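Local coordinates for protein tRNA modification GTPase MnmE (Chlorobium tepidum, PDB 3GEE) that probably hydrolyses GTP while adding, together with its partner MnmG, a carboxymethylaminomethyl group to the wobble uridine of certain tRNAs, at residues I138-I150 against A161-L173. Sequence-based numbering, arbitrary orientation.
Sequences IDLLQAEAIGEMI and AVSQMKGDLSVRL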
loop_
_atom_site.group_PDB
_atom_site.type_symbol
_atom_site.label_atom_id
_atom_site.label_comp_id
_atom_site.label_asym_id
_atom_site.label_seq_id
_atom_site.Cartn_x
_atom_site.Cartn_y
_atom_site.Cartn_z
ATOM N N ILE A 138 -25.451 1.499 7.317
ATOM C CA ILE A 138 -24.620 2.399 8.102
ATOM C C ILE A 138 -25.117 3.836 7.888
ATOM O O ILE A 138 -25.691 4.133 6.837
ATOM C CB ILE A 138 -23.121 2.193 7.709
ATOM C CG1 ILE A 138 -22.250 2.002 8.950
ATOM C CG2 ILE A 138 -22.589 3.278 6.777
ATOM C CD1 ILE A 138 -22.475 0.674 9.691
ATOM N N ASP A 139 -24.936 4.713 8.879
ATOM C CA ASP A 139 -25.387 6.117 8.752
ATOM C C ASP A 139 -24.270 7.098 8.361
ATOM O O ASP A 139 -23.101 6.714 8.286
ATOM C CB ASP A 139 -26.174 6.592 9.994
ATOM C CG ASP A 139 -25.305 6.748 11.249
ATOM O OD1 ASP A 139 -24.065 6.856 11.149
ATOM O OD2 ASP A 139 -25.880 6.784 12.358
ATOM N N LEU A 140 -24.636 8.357 8.115
ATOM C CA LEU A 140 -23.675 9.379 7.686
ATOM C C LEU A 140 -22.513 9.559 8.643
ATOM O O LEU A 140 -21.370 9.705 8.207
ATOM C CB LEU A 140 -24.349 10.730 7.450
ATOM C CG LEU A 140 -24.464 11.199 6.000
ATOM C CD1 LEU A 140 -24.717 12.696 5.967
ATOM C CD2 LEU A 140 -23.210 10.855 5.197
ATOM N N LEU A 141 -22.806 9.555 9.941
ATOM C CA LEU A 141 -21.760 9.620 10.951
ATOM C C LEU A 141 -20.790 8.456 10.774
ATOM O O LEU A 141 -19.576 8.657 10.659
ATOM C CB LEU A 141 -22.353 9.609 12.360
ATOM C CG LEU A 141 -23.006 10.887 12.893
ATOM C CD1 LEU A 141 -23.606 10.617 14.262
ATOM C CD2 LEU A 141 -22.013 12.052 12.964
ATOM N N GLN A 142 -21.344 7.245 10.726
ATOM C CA GLN A 142 -20.558 6.028 10.591
ATOM C C GLN A 142 -19.796 6.014 9.275
ATOM O O GLN A 142 -18.634 5.610 9.232
ATOM C CB GLN A 142 -21.451 4.801 10.696
ATOM C CG GLN A 142 -21.974 4.523 12.094
ATOM C CD GLN A 142 -22.957 3.367 12.122
ATOM O OE1 GLN A 142 -24.017 3.419 11.492
ATOM N NE2 GLN A 142 -22.606 2.311 12.849
ATOM N N ALA A 143 -20.450 6.467 8.209
ATOM C CA ALA A 143 -19.792 6.628 6.916
ATOM C C ALA A 143 -18.550 7.521 7.038
ATOM O O ALA A 143 -17.441 7.109 6.680
ATOM C CB ALA A 143 -20.769 7.191 5.882
ATOM N N GLU A 144 -18.744 8.729 7.569
ATOM C CA GLU A 144 -17.658 9.683 7.766
ATOM C C GLU A 144 -16.582 9.104 8.678
ATOM O O GLU A 144 -15.394 9.367 8.489
ATOM C CB GLU A 144 -18.185 10.990 8.359
ATOM C CG GLU A 144 -19.077 11.791 7.436
ATOM C CD GLU A 144 -19.366 13.176 7.974
ATOM O OE1 GLU A 144 -18.507 14.069 7.806
ATOM O OE2 GLU A 144 -20.453 13.377 8.558
ATOM N N ALA A 145 -17.010 8.310 9.657
ATOM C CA ALA A 145 -16.102 7.714 10.629
ATOM C C ALA A 145 -15.116 6.757 9.971
ATOM O O ALA A 145 -13.960 6.677 10.383
ATOM C CB ALA A 145 -16.881 7.004 11.715
ATOM N N ILE A 146 -15.573 6.035 8.952
ATOM C CA ILE A 146 -14.700 5.110 8.236
ATOM C C ILE A 146 -13.547 5.882 7.614
ATOM O O ILE A 146 -12.382 5.496 7.773
ATOM C CB ILE A 146 -15.444 4.298 7.154
ATOM C CG1 ILE A 146 -16.431 3.322 7.801
ATOM C CG2 ILE A 146 -14.444 3.543 6.287
ATOM C CD1 ILE A 146 -17.558 2.899 6.894
ATOM N N GLY A 147 -13.884 6.973 6.920
ATOM C CA GLY A 147 -12.893 7.862 6.320
ATOM C C GLY A 147 -11.951 8.388 7.379
ATOM O O GLY A 147 -10.738 8.226 7.278
ATOM N N GLU A 148 -12.526 8.984 8.418
ATOM C CA GLU A 148 -11.761 9.570 9.515
ATOM C C GLU A 148 -10.731 8.613 10.114
ATOM O O GLU A 148 -9.678 9.041 10.577
ATOM C CB GLU A 148 -12.701 10.078 10.611
ATOM C CG GLU A 148 -13.380 11.401 10.290
ATOM C CD GLU A 148 -14.281 11.900 11.417
ATOM O OE1 GLU A 148 -14.057 11.532 12.597
ATOM O OE2 GLU A 148 -15.217 12.677 11.119
ATOM N N MET A 149 -11.035 7.324 10.097
ATOM C CA MET A 149 -10.159 6.320 10.689
ATOM C C MET A 149 -8.956 6.020 9.811
ATOM O O MET A 149 -7.833 5.892 10.303
ATOM C CB MET A 149 -10.937 5.031 10.936
ATOM C CG MET A 149 -10.151 3.985 11.700
ATOM S SD MET A 149 -11.201 2.637 12.208
ATOM C CE MET A 149 -12.491 3.566 13.030
ATOM N N ILE A 150 -9.215 5.886 8.514
ATOM C CA ILE A 150 -8.192 5.576 7.528
ATOM C C ILE A 150 -7.161 6.708 7.422
ATOM O O ILE A 150 -5.955 6.458 7.325
ATOM C CB ILE A 150 -8.843 5.281 6.161
ATOM C CG1 ILE A 150 -9.617 3.964 6.232
ATOM C CG2 ILE A 150 -7.805 5.226 5.057
ATOM C CD1 ILE A 150 -10.616 3.781 5.123
ATOM N N ALA A 161 -12.595 8.185 15.834
ATOM C CA ALA A 161 -13.279 7.568 14.702
ATOM C C ALA A 161 -13.872 6.214 15.079
ATOM O O ALA A 161 -14.975 5.873 14.644
ATOM C CB ALA A 161 -12.344 7.432 13.517
ATOM N N VAL A 162 -13.141 5.451 15.892
ATOM C CA VAL A 162 -13.627 4.163 16.384
ATOM C C VAL A 162 -14.954 4.350 17.111
ATOM O O VAL A 162 -15.919 3.642 16.835
ATOM C CB VAL A 162 -12.597 3.465 17.296
ATOM C CG1 VAL A 162 -13.232 2.299 18.035
ATOM C CG2 VAL A 162 -11.403 2.984 16.482
ATOM N N SER A 163 -14.997 5.321 18.018
ATOM C CA SER A 163 -16.220 5.667 18.736
ATOM C C SER A 163 -17.370 5.994 17.778
ATOM O O SER A 163 -18.490 5.504 17.949
ATOM C CB SER A 163 -15.965 6.840 19.681
ATOM O OG SER A 163 -17.177 7.306 20.248
ATOM N N GLN A 164 -17.081 6.809 16.768
ATOM C CA GLN A 164 -18.099 7.234 15.812
ATOM C C GLN A 164 -18.550 6.088 14.901
ATOM O O GLN A 164 -19.704 6.054 14.462
ATOM C CB GLN A 164 -17.589 8.422 14.994
ATOM C CG GLN A 164 -18.652 9.115 14.141
ATOM C CD GLN A 164 -18.226 10.500 13.690
ATOM O OE1 GLN A 164 -17.833 11.335 14.506
ATOM N NE2 GLN A 164 -18.306 10.755 12.389
ATOM N N MET A 165 -17.636 5.161 14.626
ATOM C CA MET A 165 -17.927 3.986 13.805
ATOM C C MET A 165 -18.828 3.027 14.592
ATOM O O MET A 165 -19.817 2.507 14.071
ATOM C CB MET A 165 -16.617 3.307 13.387
ATOM C CG MET A 165 -16.746 2.292 12.253
ATOM S SD MET A 165 -15.149 1.614 11.720
ATOM C CE MET A 165 -14.671 0.627 13.146
ATOM N N LYS A 166 -18.476 2.829 15.860
ATOM C CA LYS A 166 -19.283 2.092 16.826
ATOM C C LYS A 166 -20.678 2.724 16.986
ATOM O O LYS A 166 -21.633 2.042 17.367
ATOM C CB LYS A 166 -18.547 2.082 18.166
ATOM C CG LYS A 166 -18.852 0.919 19.083
ATOM C CD LYS A 166 -17.880 0.932 20.257
ATOM C CE LYS A 166 -18.181 -0.169 21.257
ATOM N NZ LYS A 166 -17.296 -0.075 22.452
ATOM N N GLY A 167 -20.779 4.027 16.713
ATOM C CA GLY A 167 -22.066 4.731 16.670
ATOM C C GLY A 167 -22.457 5.508 17.919
ATOM O O GLY A 167 -23.593 5.981 18.025
ATOM N N ASP A 168 -21.518 5.643 18.857
ATOM C CA ASP A 168 -21.751 6.335 20.131
ATOM C C ASP A 168 -22.521 7.657 19.990
ATOM O O ASP A 168 -23.477 7.913 20.737
ATOM C CB ASP A 168 -20.424 6.578 20.864
ATOM C CG ASP A 168 -19.789 5.292 21.389
ATOM O OD1 ASP A 168 -20.336 4.193 21.139
ATOM O OD2 ASP A 168 -18.731 5.382 22.057
ATOM N N LEU A 169 -22.105 8.490 19.035
ATOM C CA LEU A 169 -22.774 9.765 18.791
ATOM C C LEU A 169 -24.195 9.509 18.309
ATOM O O LEU A 169 -25.149 10.141 18.780
ATOM C CB LEU A 169 -22.016 10.588 17.745
ATOM C CG LEU A 169 -21.694 12.063 18.025
ATOM C CD1 LEU A 169 -21.626 12.830 16.710
ATOM C CD2 LEU A 169 -22.672 12.745 18.993
ATOM N N SER A 170 -24.315 8.561 17.378
ATOM C CA SER A 170 -25.594 8.195 16.773
ATOM C C SER A 170 -26.604 7.745 17.822
ATOM O O SER A 170 -27.780 8.113 17.747
ATOM C CB SER A 170 -25.392 7.101 15.726
ATOM O OG SER A 170 -24.274 7.392 14.903
ATOM N N VAL A 171 -26.137 6.959 18.793
ATOM C CA VAL A 171 -26.952 6.579 19.949
ATOM C C VAL A 171 -27.465 7.837 20.667
ATOM O O VAL A 171 -28.674 7.991 20.860
ATOM C CB VAL A 171 -26.173 5.656 20.931
ATOM C CG1 VAL A 171 -27.051 5.244 22.103
ATOM C CG2 VAL A 171 -25.656 4.423 20.208
ATOM N N ARG A 172 -26.549 8.740 21.025
ATOM C CA ARG A 172 -26.909 9.989 21.711
ATOM C C ARG A 172 -27.872 10.845 20.890
ATOM O O ARG A 172 -28.831 11.400 21.435
ATOM C CB ARG A 172 -25.662 10.804 22.087
ATOM C CG ARG A 172 -24.803 10.196 23.203
ATOM C CD ARG A 172 -25.265 10.607 24.602
ATOM N NE ARG A 172 -24.762 11.924 24.997
ATOM C CZ ARG A 172 -25.479 13.048 24.976
ATOM N NH1 ARG A 172 -24.932 14.198 25.360
ATOM N NH2 ARG A 172 -26.746 13.029 24.575
ATOM N N LEU A 173 -27.620 10.937 19.584
ATOM C CA LEU A 173 -28.466 11.726 18.684
ATOM C C LEU A 173 -29.822 11.067 18.446
ATOM O O LEU A 173 -30.833 11.760 18.276
ATOM C CB LEU A 173 -27.751 11.988 17.362
ATOM C CG LEU A 173 -26.669 13.067 17.440
ATOM C CD1 LEU A 173 -25.460 12.645 16.645
ATOM C CD2 LEU A 173 -27.188 14.428 16.985
#
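Gln164 and Gln142 each send an amide nitrogen to a backbone carbonyl of the opposing segment. Gln164 NE2 donates to Leu141 O at 3.0 Å, nearly straight and in its own amide plane but 35° out of the plane of the carbonyl, whose oxygen also accepts the helical bond from Ala145 N. In the reverse direction Gln142 NE2 reaches Met165 O at 3.1 Å, where helix 155-166 ends in a Schellman motif with Gly167 as its C' residue. Asp139 caps helix 140-151 by a capping box: OD1 accepts from Gln142 N, and Gln142 OE1 accepts from Asp139 N, so both ends of the Gln142 amide are engaged. Asp139 OD2 uses its syn lone pair to accept from Ser170 OG, 3.1 Å away. An alanine in place of Asp139 would remove both acceptors and is likely to leave Gln142 N without its cap and Ser170 OG without this partner.

Packing extends outward from these bonds. Leu141 is a knob among Gln164, Leu169, Ser170 and Leu173, its CD1 lying 3.6 Å from Leu173 CD1; Gln164 in turn fits among Leu141, Glu144, Ala145 and Glu148. Ala161 CB lies 3.6 Å from Ala145 O, and these small residues probably allow the axes of 140-150 and 161-166 to come within 7.8 Å. Met149 and Met165 cross at about a right angle, and the bend of Met149 at chi3 (-53°) lays CE near Val162 CG2 and Met165 SD.

The result is an antiparallel helical hairpin in the MnmE helical domain, continued by helix 168-177. Helices 412-432 and 441-456 pack on Leu141 and Leu173. Ile146 touches Lys476, a predicted folate-binding residue, its side chain about 6 Å from a bound folinic acid; Ile146 and Met149 pack on His102 and Val107 of the second subunit, in that subunit's strand 96-102 and helix 105-117.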